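At4g34840 (PDB 3BSF) belongs to the phosphorylase superfamily, is named a nucleosidase, and binds adenine in a pocket of its mixed alpha/beta fold. Local coordinates at residues 43-51 and 63-71. Sequence-based numbering, arbitrary orientation.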
loop_
_atom_site.group_PDB
_atom_site.type_symbol
_atom_site.label_atom_id
_atom_site.label_comp_id
_atom_site.label_asym_id
_atom_site.label_seq_id
_atom_site.Cartn_x
_atom_site.Cartn_y
_atom_site.Cartn_z
ATOM N N PHE A 43 10.916 13.038 9.254
ATOM C CA PHE A 43 9.817 12.094 9.418
ATOM C C PHE A 43 9.424 11.932 10.883
ATOM O O PHE A 43 10.150 12.355 11.788
ATOM C CB PHE A 43 10.204 10.723 8.845
ATOM C CG PHE A 43 10.764 10.782 7.447
ATOM C CD1 PHE A 43 10.110 11.522 6.449
ATOM C CD2 PHE A 43 11.935 10.086 7.123
ATOM C CE1 PHE A 43 10.604 11.570 5.150
ATOM C CE2 PHE A 43 12.445 10.124 5.831
ATOM C CZ PHE A 43 11.777 10.869 4.832
ATOM N N PRO A 44 8.254 11.317 11.136
ATOM C CA PRO A 44 7.791 11.105 12.512
ATOM C C PRO A 44 8.792 10.246 13.276
ATOM O O PRO A 44 9.330 9.259 12.748
ATOM C CB PRO A 44 6.451 10.388 12.332
ATOM C CG PRO A 44 5.969 10.876 11.000
ATOM C CD PRO A 44 7.235 10.867 10.166
ATOM N N LYS A 45 9.026 10.622 14.526
ATOM C CA LYS A 45 9.968 9.912 15.373
ATOM C C LYS A 45 9.736 8.392 15.356
ATOM O O LYS A 45 10.674 7.615 15.529
ATOM C CB LYS A 45 9.869 10.460 16.797
ATOM C CG LYS A 45 11.096 10.216 17.651
ATOM C CD LYS A 45 11.247 11.301 18.741
ATOM C CE LYS A 45 12.650 11.293 19.381
ATOM N NZ LYS A 45 12.960 12.518 20.191
ATOM N N GLU A 46 8.505 7.956 15.103
ATOM C CA GLU A 46 8.226 6.523 15.133
ATOM C C GLU A 46 8.516 5.640 13.919
ATOM O O GLU A 46 8.705 4.440 14.078
ATOM C CB GLU A 46 6.785 6.267 15.600
ATOM C CG GLU A 46 5.826 7.379 15.322
ATOM C CD GLU A 46 5.827 8.423 16.413
ATOM O OE1 GLU A 46 5.484 8.059 17.561
ATOM O OE2 GLU A 46 6.166 9.596 16.122
ATOM N N VAL A 47 8.554 6.193 12.718
ATOM C CA VAL A 47 8.844 5.352 11.558
ATOM C C VAL A 47 10.294 4.925 11.599
ATOM O O VAL A 47 11.057 5.467 12.380
ATOM C CB VAL A 47 8.593 6.102 10.241
ATOM C CG1 VAL A 47 7.146 6.580 10.195
ATOM C CG2 VAL A 47 9.541 7.272 10.115
ATOM N N THR A 48 10.673 3.960 10.761
ATOM C CA THR A 48 12.058 3.458 10.707
ATOM C C THR A 48 12.784 3.904 9.437
ATOM O O THR A 48 13.885 3.422 9.133
ATOM C CB THR A 48 12.115 1.892 10.784
ATOM O OG1 THR A 48 11.410 1.308 9.670
ATOM C CG2 THR A 48 11.504 1.403 12.084
ATOM N N TRP A 49 12.166 4.831 8.708
ATOM C CA TRP A 49 12.720 5.348 7.459
ATOM C C TRP A 49 14.062 6.052 7.606
ATOM O O TRP A 49 14.283 6.818 8.545
ATOM C CB TRP A 49 11.720 6.295 6.801
ATOM C CG TRP A 49 10.341 5.734 6.807
ATOM C CD1 TRP A 49 9.990 4.408 6.938
ATOM C CD2 TRP A 49 9.109 6.458 6.656
ATOM N NE1 TRP A 49 8.619 4.271 6.879
ATOM C CE2 TRP A 49 8.055 5.510 6.708
ATOM C CE3 TRP A 49 8.789 7.808 6.484
ATOM C CZ2 TRP A 49 6.707 5.878 6.592
ATOM C CZ3 TRP A 49 7.439 8.168 6.369
ATOM C CH2 TRP A 49 6.424 7.206 6.426
ATOM N N ILE A 50 14.960 5.780 6.665
ATOM C CA ILE A 50 16.284 6.388 6.663
ATOM C C ILE A 50 16.475 7.298 5.447
ATOM O O ILE A 50 15.896 7.070 4.386
ATOM C CB ILE A 50 17.377 5.296 6.678
ATOM C CG1 ILE A 50 17.072 4.227 5.634
ATOM C CG2 ILE A 50 17.441 4.655 8.057
ATOM C CD1 ILE A 50 18.019 3.050 5.685
ATOM N N MET A 51 17.276 8.342 5.600
ATOM C CA MET A 51 17.495 9.253 4.484
ATOM C C MET A 51 18.960 9.621 4.309
ATOM O O MET A 51 19.672 9.819 5.282
ATOM C CB MET A 51 16.654 10.527 4.679
ATOM C CG MET A 51 16.983 11.687 3.739
ATOM S SD MET A 51 15.828 13.093 3.896
ATOM C CE MET A 51 16.195 13.706 5.527
ATOM N N ILE A 63 18.263 10.155 -1.016
ATOM C CA ILE A 63 17.830 8.776 -1.178
ATOM C C ILE A 63 17.068 8.390 0.087
ATOM O O ILE A 63 17.638 8.358 1.177
ATOM C CB ILE A 63 19.022 7.810 -1.357
ATOM C CG1 ILE A 63 19.793 8.150 -2.629
ATOM C CG2 ILE A 63 18.513 6.379 -1.429
ATOM C CD1 ILE A 63 20.913 7.192 -2.923
ATOM N N VAL A 64 15.778 8.111 -0.049
ATOM C CA VAL A 64 14.983 7.739 1.107
ATOM C C VAL A 64 14.610 6.272 1.030
ATOM O O VAL A 64 14.181 5.802 -0.014
ATOM C CB VAL A 64 13.702 8.604 1.196
ATOM C CG1 VAL A 64 12.905 8.230 2.426
ATOM C CG2 VAL A 64 14.079 10.079 1.261
ATOM N N CYS A 65 14.788 5.552 2.133
ATOM C CA CYS A 65 14.475 4.130 2.186
ATOM C C CYS A 65 13.556 3.834 3.367
ATOM O O CYS A 65 13.699 4.431 4.433
ATOM C CB CYS A 65 15.771 3.323 2.315
ATOM S SG CYS A 65 15.566 1.514 2.494
ATOM N N PRO A 66 12.586 2.914 3.187
ATOM C CA PRO A 66 11.676 2.588 4.290
ATOM C C PRO A 66 12.404 1.929 5.466
ATOM O O PRO A 66 11.843 1.797 6.563
ATOM C CB PRO A 66 10.654 1.664 3.625
ATOM C CG PRO A 66 11.441 1.021 2.499
ATOM C CD PRO A 66 12.208 2.184 1.958
ATOM N N GLY A 67 13.656 1.529 5.227
ATOM C CA GLY A 67 14.456 0.881 6.258
ATOM C C GLY A 67 14.122 -0.580 6.538
ATOM O O GLY A 67 13.620 -1.312 5.670
ATOM N N LYS A 68 14.400 -1.009 7.764
ATOM C CA LYS A 68 14.150 -2.386 8.179
ATOM C C LYS A 68 12.943 -2.428 9.100
ATOM O O LYS A 68 12.754 -1.510 9.896
ATOM C CB LYS A 68 15.375 -2.944 8.915
ATOM C CG LYS A 68 16.690 -2.724 8.181
ATOM C CD LYS A 68 17.479 -4.014 8.004
ATOM C CE LYS A 68 18.748 -3.786 7.170
ATOM N NZ LYS A 68 19.448 -5.066 6.758
ATOM N N ASP A 69 12.139 -3.489 8.994
ATOM C CA ASP A 69 10.936 -3.647 9.816
ATOM C C ASP A 69 11.312 -3.649 11.289
ATOM O O ASP A 69 12.268 -4.315 11.691
ATOM C CB ASP A 69 10.203 -4.954 9.481
ATOM C CG ASP A 69 8.765 -4.966 10.003
ATOM O OD1 ASP A 69 7.962 -4.135 9.510
ATOM O OD2 ASP A 69 8.435 -5.786 10.898
ATOM N N SER A 70 10.555 -2.916 12.093
ATOM C CA SER A 70 10.847 -2.821 13.512
ATOM C C SER A 70 10.575 -4.108 14.282
ATOM O O SER A 70 11.025 -4.247 15.420
ATOM C CB SER A 70 10.048 -1.682 14.136
ATOM O OG SER A 70 8.656 -1.969 14.096
ATOM N N THR A 71 9.843 -5.045 13.682
ATOM C CA THR A 71 9.553 -6.298 14.373
ATOM C C THR A 71 10.414 -7.432 13.870
ATOM O O THR A 71 11.068 -8.114 14.664
ATOM C CB THR A 71 8.087 -6.729 14.227
ATOM O OG1 THR A 71 7.230 -5.769 14.865
ATOM C CG2 THR A 71 7.885 -8.087 14.871
#
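Ile50 and Cys65 form the hydrogen-bonded pair at the open end of the antiparallel hairpin made by strands 50-56 and 59-65. Ile50 N reaches Cys65 O at 2.9 Å, and Cys65 N returns a bond to Ile50 O at 2.9 Å; the second is the straighter, 172° at the hydrogen. From CB of Ile50 the side chain sends CG1 between the backbone N and the carbonyl carbon (chi1 47°), which brings CG1 against Cys65 CB at 3.7 Å, and CD1 then runs on past that CB to Gly67 CA, 4.2 Å away. Gly67, whose phi is positive, donates its N-H to Cys65 SG.

On the other face of the hairpin, Met51 and Val64 make the non-hydrogen-bonded pair. Val64 spreads its two methyls: CG2 lies by Met51 CG, while CG1 meets Phe43 CZ at 3.7 Å, the phenyl ring arriving from the opposite direction. Trp49 CE3 sits over one face of that ring, offset toward its rim, and Val47 CB covers the centre of a face of the indole. Pro66 O lies at the edge of the indole, near its plane, 3.2 Å from Trp49 CD1. Helix 79-91 packs on both Trp49 and Pro66 through Val85.

Past the strand ends, Thr48 OG1 lies 3.1 Å from Lys68 O and 3.2 Å from Pro66 O, with Thr48 CG2 beside Ser70 CB. The turn 44-47 also packs on the second subunit, Pro44 against its Tyr87. The chemistry thus changes along the contact: paired backbone amides set the register in the strands, and beyond them one hydroxyl, with a single proton for two carbonyls, links the loops by whichever bond it makes.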